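Local coordinates for periplasmic divalent cation tolerance protein (Synechococcus elongatus, PDB 6GDX) that is a trimeric PII-like protein of the CutA family that may carry or signal small molecules and whose proposed copper binding is uncertain, at residues V122-R125 / D126-R129; T39-T42 / E43-Q47. All blocks are in the same frame, centred on the assembly; numbering follows the deposited sequence.

Contact 1. Residues V122-R125 / D126-R129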
ATOM      1  N   VAL B 122     -19.691   5.170   1.563  1.00 14.16           N
ATOM      2  CA  VAL B 122     -20.833   4.276   1.616  1.00 14.94           C
ATOM      3  C   VAL B 122     -20.950   3.478   0.304  1.00 14.01           C
ATOM      4  O   VAL B 122     -21.166   2.264   0.311  1.00 14.68           O
ATOM      5  CB  VAL B 122     -22.148   5.045   1.881  1.00 17.40           C
ATOM      6  CG1 VAL B 122     -23.343   4.121   1.788  1.00 19.48           C
ATOM      7  CG2 VAL B 122     -22.108   5.726   3.252  1.00 19.33           C
ATOM      8  N   ALA B 123     -20.832   4.189  -0.806  1.00 13.86           N
ATOM      9  CA  ALA B 123     -20.993   3.558  -2.110  1.00 13.94           C
ATOM     10  C   ALA B 123     -19.976   2.462  -2.376  1.00 12.84           C
ATOM     11  O   ALA B 123     -20.325   1.395  -2.884  1.00 13.31           O
ATOM     12  CB  ALA B 123     -20.947   4.594  -3.227  1.00 14.79           C
ATOM     13  N   TYR B 124     -18.707   2.720  -2.045  1.00 11.67           N
ATOM     14  CA  TYR B 124     -17.655   1.739  -2.304  1.00 11.53           C
ATOM     15  C   TYR B 124     -17.831   0.521  -1.400  1.00 11.11           C
ATOM     16  O   TYR B 124     -17.725  -0.632  -1.838  1.00 11.54           O
ATOM     17  CB  TYR B 124     -16.262   2.343  -2.163  1.00 11.42           C
ATOM     18  CG  TYR B 124     -15.209   1.332  -2.478  1.00 10.96           C
ATOM     19  CD1 TYR B 124     -14.836   1.041  -3.765  1.00 11.71           C
ATOM     20  CD2 TYR B 124     -14.556   0.643  -1.446  1.00 12.27           C
ATOM     21  CE1 TYR B 124     -13.842   0.083  -4.003  1.00 12.19           C
ATOM     22  CE2 TYR B 124     -13.611  -0.324  -1.685  1.00 13.31           C
ATOM     23  CZ  TYR B 124     -13.243  -0.577  -2.960  1.00 12.10           C
ATOM     24  OH  TYR B 124     -12.299  -1.581  -3.161  1.00 13.96           O
ATOM     25  N   ARG B 125     -18.062   0.767  -0.108  1.00 11.33           N
ATOM     26  CA  ARG B 125     -18.258  -0.356   0.800  0.50 11.88           C
ATOM     27  C   ARG B 125     -19.448  -1.202   0.360  1.00 12.15           C
ATOM     28  O   ARG B 125     -19.366  -2.428   0.369  1.00 12.50           O
ATOM     29  CB  ARG B 125     -18.426   0.084   2.249  0.50 11.79           C
ATOM     30  CG  ARG B 125     -18.853  -1.054   3.167  0.50 11.68           C
ATOM     31  CD  ARG B 125     -18.705  -0.699   4.626  0.50 12.63           C
ATOM     32  NE  ARG B 125     -19.178  -1.788   5.475  0.50 13.83           N
ATOM     33  CZ  ARG B 125     -20.444  -1.972   5.814  0.50 14.07           C
ATOM     34  NH1 ARG B 125     -20.740  -2.988   6.591  0.50 13.05           N
ATOM     35  NH2 ARG B 125     -21.394  -1.162   5.372  0.50 15.21           N
ATOM     36  N   ASP B 126     -20.553  -0.555  -0.022  1.00 12.35           N
ATOM     37  CA  ASP B 126     -21.708  -1.304  -0.482  1.00 13.95           C
ATOM     38  C   ASP B 126     -21.421  -2.101  -1.754  1.00 13.53           C
ATOM     39  O   ASP B 126     -21.868  -3.240  -1.865  1.00 14.04           O
ATOM     40  CB  ASP B 126     -22.883  -0.361  -0.734  1.00 15.55           C
ATOM     41  CG  ASP B 126     -23.488   0.201   0.550  1.00 18.85           C
ATOM     42  OD1 ASP B 126     -23.146  -0.249   1.669  1.00 18.97           O
ATOM     43  OD2 ASP B 126     -24.341   1.113   0.431  1.00 22.83           O
ATOM     44  N   TRP B 127     -20.660  -1.527  -2.692  1.00 13.13           N
ATOM     45  CA  TRP B 127     -20.259  -2.254  -3.898  1.00 12.91           C
ATOM     46  C   TRP B 127     -19.442  -3.492  -3.533  1.00 12.61           C
ATOM     47  O   TRP B 127     -19.660  -4.603  -4.022  1.00 13.56           O
ATOM     48  CB  TRP B 127     -19.487  -1.348  -4.873  1.00 12.85           C
ATOM     49  CG  TRP B 127     -18.800  -2.179  -5.895  1.00 13.08           C
ATOM     50  CD1 TRP B 127     -19.342  -2.783  -6.991  1.00 14.80           C
ATOM     51  CD2 TRP B 127     -17.452  -2.638  -5.841  1.00 12.63           C
ATOM     52  NE1 TRP B 127     -18.395  -3.556  -7.625  1.00 15.41           N
ATOM     53  CE2 TRP B 127     -17.227  -3.490  -6.924  1.00 14.05           C
ATOM     54  CE3 TRP B 127     -16.401  -2.388  -4.966  1.00 12.46           C
ATOM     55  CZ2 TRP B 127     -15.988  -4.111  -7.136  1.00 14.65           C
ATOM     56  CZ3 TRP B 127     -15.194  -3.017  -5.159  1.00 13.30           C
ATOM     57  CH2 TRP B 127     -15.000  -3.855  -6.231  1.00 14.87           C
ATOM     58  N   LEU B 128     -18.471  -3.301  -2.650  1.00 11.93           N
ATOM     59  CA  LEU B 128     -17.559  -4.375  -2.296  1.00 12.02           C
ATOM     60  C   LEU B 128     -18.342  -5.516  -1.652  1.00 12.69           C
ATOM     61  O   LEU B 128     -18.232  -6.685  -2.079  1.00 13.99           O
ATOM     62  CB  LEU B 128     -16.442  -3.825  -1.390  1.00 11.58           C
ATOM     63  CG  LEU B 128     -15.269  -4.745  -1.141  1.00 13.52           C
ATOM     64  CD1 LEU B 128     -14.084  -3.935  -0.646  1.00 13.50           C
ATOM     65  CD2 LEU B 128     -15.618  -5.822  -0.141  1.00 16.02           C
ATOM     66  N   ARG B 129     -19.150  -5.172  -0.658  1.00 13.28           N
ATOM     67  CA  ARG B 129     -19.949  -6.189   0.027  1.00 14.97           C
ATOM     68  C   ARG B 129     -20.947  -6.877  -0.898  1.00 16.62           C
ATOM     69  O   ARG B 129     -21.074  -8.114  -0.879  1.00 18.53           O
ATOM     70  CB  ARG B 129     -20.691  -5.574   1.200  1.00 16.46           C
ATOM     71  CG  ARG B 129     -19.773  -5.043   2.278  1.00 20.09           C
ATOM     72  CD  ARG B 129     -20.396  -4.888   3.646  1.00 24.39           C
ATOM     73  NE  ARG B 129     -19.507  -5.559   4.577  1.00 30.99           N
ATOM     74  CZ  ARG B 129     -19.602  -6.824   4.988  1.00 26.00           C
ATOM     75  NH1 ARG B 129     -18.667  -7.270   5.783  1.00 27.03           N
ATOM     76  NH2 ARG B 129     -20.620  -7.625   4.657  1.00 33.83           N
TER
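Tyr124 and Trp127 lean against each other one turn apart on helix 122-131. The ring of Tyr124 and the six-membered ring of Trp127 meet obliquely, with planes at 43° and centroids 5.3 Å apart. Tyr124 CE1 comes to 3.6 Å from Trp127 CZ3. In both residues CG is anti to the backbone N (chi1 -178° for Tyr124), which sends the two rings off the helix close enough to meet. Leu128 also meets the tyrosine ring obliquely; Tyr124 CE2 lies 3.8 Å from Leu128 CD1. In one of the two deposited conformers of Arg125, Arg125 and Arg129 run side by side in the same direction. Arg129 CD then sits over one face of the Arg125 guanidinium. The approach of the two like charges in this conformer is doubtful, and Arg129 NH1 forms a salt bridge with Glu92. Val122 CG1 packs beside the carboxylate of Asp126, 3.4 Å from OD2. Four backbone bonds link the two turns, among them Arg129 N to Arg125 O at 2.9 Å. Trp127 NE1 bonds to Arg72 O of the second subunit, and the Trp127 ring meets Trp73 of that subunit. The i to i+3 and i to i+4 side-chain pairs are those of an alpha-helix, here the C-terminal helix at a subunit interface of the CutA trimer.

Contact 2. Residues T39-T42 / E43-Q47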
ATOM      1  N   THR B  39       2.457 -11.765  -2.960  1.00  8.82           N
ATOM      2  CA  THR B  39       3.213 -11.617  -4.209  1.00  9.15           C
ATOM      3  C   THR B  39       3.249 -12.944  -4.924  1.00  9.10           C
ATOM      4  O   THR B  39       3.163 -14.008  -4.318  1.00 10.10           O
ATOM      5  CB  THR B  39       4.638 -11.112  -3.972  1.00 10.38           C
ATOM      6  OG1 THR B  39       5.378 -12.106  -3.289  1.00 13.43           O
ATOM      7  CG2 THR B  39       4.664  -9.821  -3.199  1.00 10.84           C
ATOM      8  N   VAL B  40       3.396 -12.859  -6.254  1.00  9.12           N
ATOM      9  CA  VAL B  40       3.714 -14.008  -7.092  1.00  9.43           C
ATOM     10  C   VAL B  40       4.865 -13.595  -8.010  1.00  9.74           C
ATOM     11  O   VAL B  40       5.302 -12.442  -7.999  1.00 10.80           O
ATOM     12  CB  VAL B  40       2.495 -14.477  -7.912  1.00 10.53           C
ATOM     13  CG1 VAL B  40       1.373 -14.906  -7.008  1.00 11.38           C
ATOM     14  CG2 VAL B  40       2.018 -13.397  -8.875  1.00 10.82           C
ATOM     15  N   SER B  41       5.386 -14.536  -8.794  1.00 10.40           N
ATOM     16  CA  SER B  41       6.559 -14.228  -9.593  1.00 11.54           C
ATOM     17  C   SER B  41       6.249 -13.486 -10.891  1.00 11.69           C
ATOM     18  O   SER B  41       6.943 -12.521 -11.201  1.00 13.90           O
ATOM     19  CB  SER B  41       7.342 -15.500  -9.912  1.00 13.20           C
ATOM     20  OG  SER B  41       8.464 -15.218 -10.714  1.00 17.49           O
ATOM     21  N   THR B  42       5.236 -13.925 -11.643  1.00 11.22           N
ATOM     22  CA  THR B  42       5.021 -13.416 -13.003  1.00 11.50           C
ATOM     23  C   THR B  42       3.673 -12.746 -13.169  1.00 10.78           C
ATOM     24  O   THR B  42       2.710 -13.001 -12.420  1.00 10.73           O
ATOM     25  CB  THR B  42       5.131 -14.523 -14.068  1.00 12.60           C
ATOM     26  OG1 THR B  42       4.001 -15.368 -13.920  1.00 13.53           O
ATOM     27  CG2 THR B  42       6.434 -15.325 -13.925  1.00 12.88           C
ATOM     28  N   GLU B  43       3.602 -11.867 -14.151  1.00 11.18           N
ATOM     29  CA  GLU B  43       2.370 -11.216 -14.546  1.00 10.84           C
ATOM     30  C   GLU B  43       1.291 -12.231 -14.893  1.00 10.89           C
ATOM     31  O   GLU B  43       0.162 -12.076 -14.452  1.00 11.42           O
ATOM     32  CB  GLU B  43       2.646 -10.251 -15.674  1.00 12.49           C
ATOM     33  CG  GLU B  43       1.425  -9.510 -16.152  1.00 14.85           C
ATOM     34  CD  GLU B  43       1.723  -8.590 -17.315  1.00 18.45           C
ATOM     35  OE1 GLU B  43       1.142  -7.520 -17.351  1.00 23.02           O
ATOM     36  OE2 GLU B  43       2.510  -8.928 -18.231  1.00 20.83           O
ATOM     37  N   VAL B  44       1.626 -13.262 -15.646  1.00 11.56           N
ATOM     38  CA  VAL B  44       0.628 -14.273 -15.963  1.00 12.73           C
ATOM     39  C   VAL B  44       0.080 -14.955 -14.708  1.00 12.30           C
ATOM     40  O   VAL B  44      -1.114 -15.150 -14.581  1.00 13.08           O
ATOM     41  CB  VAL B  44       1.226 -15.314 -16.949  1.00 15.35           C
ATOM     42  CG1 VAL B  44       0.357 -16.573 -17.035  1.00 16.95           C
ATOM     43  CG2 VAL B  44       1.437 -14.693 -18.330  1.00 16.79           C
ATOM     44  N   GLU B  45       0.963 -15.331 -13.805  1.00 11.46           N
ATOM     45  CA  GLU B  45       0.502 -15.925 -12.559  1.00 11.65           C
ATOM     46  C   GLU B  45      -0.472 -15.006 -11.811  1.00 10.53           C
ATOM     47  O   GLU B  45      -1.488 -15.453 -11.268  1.00 11.15           O
ATOM     48  CB  GLU B  45       1.667 -16.228 -11.607  1.00 12.55           C
ATOM     49  CG  GLU B  45       2.520 -17.424 -11.968  1.00 14.43           C
ATOM     50  CD  GLU B  45       3.789 -17.541 -11.125  1.00 16.21           C
ATOM     51  OE1 GLU B  45       4.209 -16.576 -10.437  1.00 15.61           O
ATOM     52  OE2 GLU B  45       4.400 -18.653 -11.127  1.00 17.59           O
ATOM     53  N   ALA B  46      -0.106 -13.742 -11.747  1.00  9.82           N
ATOM     54  CA  ALA B  46      -0.924 -12.791 -11.018  1.00  9.62           C
ATOM     55  C   ALA B  46      -2.287 -12.619 -11.664  1.00  9.48           C
ATOM     56  O   ALA B  46      -3.304 -12.588 -10.978  1.00  9.74           O
ATOM     57  CB  ALA B  46      -0.220 -11.467 -10.919  1.00  9.57           C
ATOM     58  N   GLN B  47      -2.306 -12.502 -12.991  1.00  9.73           N
ATOM     59  CA  GLN B  47      -3.566 -12.298 -13.708  1.00 10.14           C
ATOM     60  C   GLN B  47      -4.490 -13.519 -13.498  1.00 10.72           C
ATOM     61  O   GLN B  47      -5.677 -13.371 -13.277  1.00 11.32           O
ATOM     62  CB  GLN B  47      -3.284 -12.081 -15.199  1.00 10.77           C
ATOM     63  CG  GLN B  47      -2.612 -10.774 -15.506  1.00 10.80           C
ATOM     64  CD  GLN B  47      -2.143 -10.663 -16.929  1.00 12.03           C
ATOM     65  OE1 GLN B  47      -1.868 -11.677 -17.592  1.00 13.64           O
ATOM     66  NE2 GLN B  47      -2.035  -9.435 -17.427  1.00 12.92           N
TER
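Glu45 OE1 accepts two backbone N-H groups from the turn before its own helix. Ser41 N reaches Glu45 OE1 at 2.9 Å, nearly along the C-O axis of the carboxylate, though the hydrogen bond is bent, with an N-H...O angle of 132°. Thr42 N lies 3.1 Å from the same OE1 and comes from above the carboxylate plane, in a straighter bond (152°). The two bonds pin the carboxylate over the turn. Thr42 returns the grip: its OG1 takes the N-H of Glu45, with Glu45 N at 3.0 Å. A chi1 of 70° sets OG1 between the backbone N and the carbonyl carbon of Thr42, facing the first turn of the helix. The two side chains cross at about a right angle, and Glu45 CG passes 3.2 Å from Thr42 OG1. Ala46 N bonds to Thr42 O, which starts the helical backbone pattern. Further out, Val40 CG2 packs on Ala46 CB at 3.6 Å, joining the end of strand 33-40 to the inner side of the helix. Pro106 touches both Val40 and Glu45, and Ile64 of strand 61-73 touches Ala46. Thr42 is the N-cap, and with Glu45 it forms a capping box at the strand-to-helix turn of the ferredoxin-like fold.

Overall arrangement
Contacts 1 and 2 lie on opposite sides of the chain's centre. Their own centres are 27 Å apart, their nearest atoms are about 15 Å apart, and they do not touch. Contact 2 comes first in the chain, where strand 33-40 passes into helix 43-55. Contact 1 belongs to the last helix, 122-131. Strand 76-90 is a common neighbour: Lys88 and Thr90 meet contact 1, while Gln83 and Met85 meet contact 2. Both contacts also touch the second subunit. A bound Bis-Tris lies about 4 Å from the side chain of Tyr124 in contact 1. It is probably from the crystallisation liquor, but may mark a small-molecule pocket.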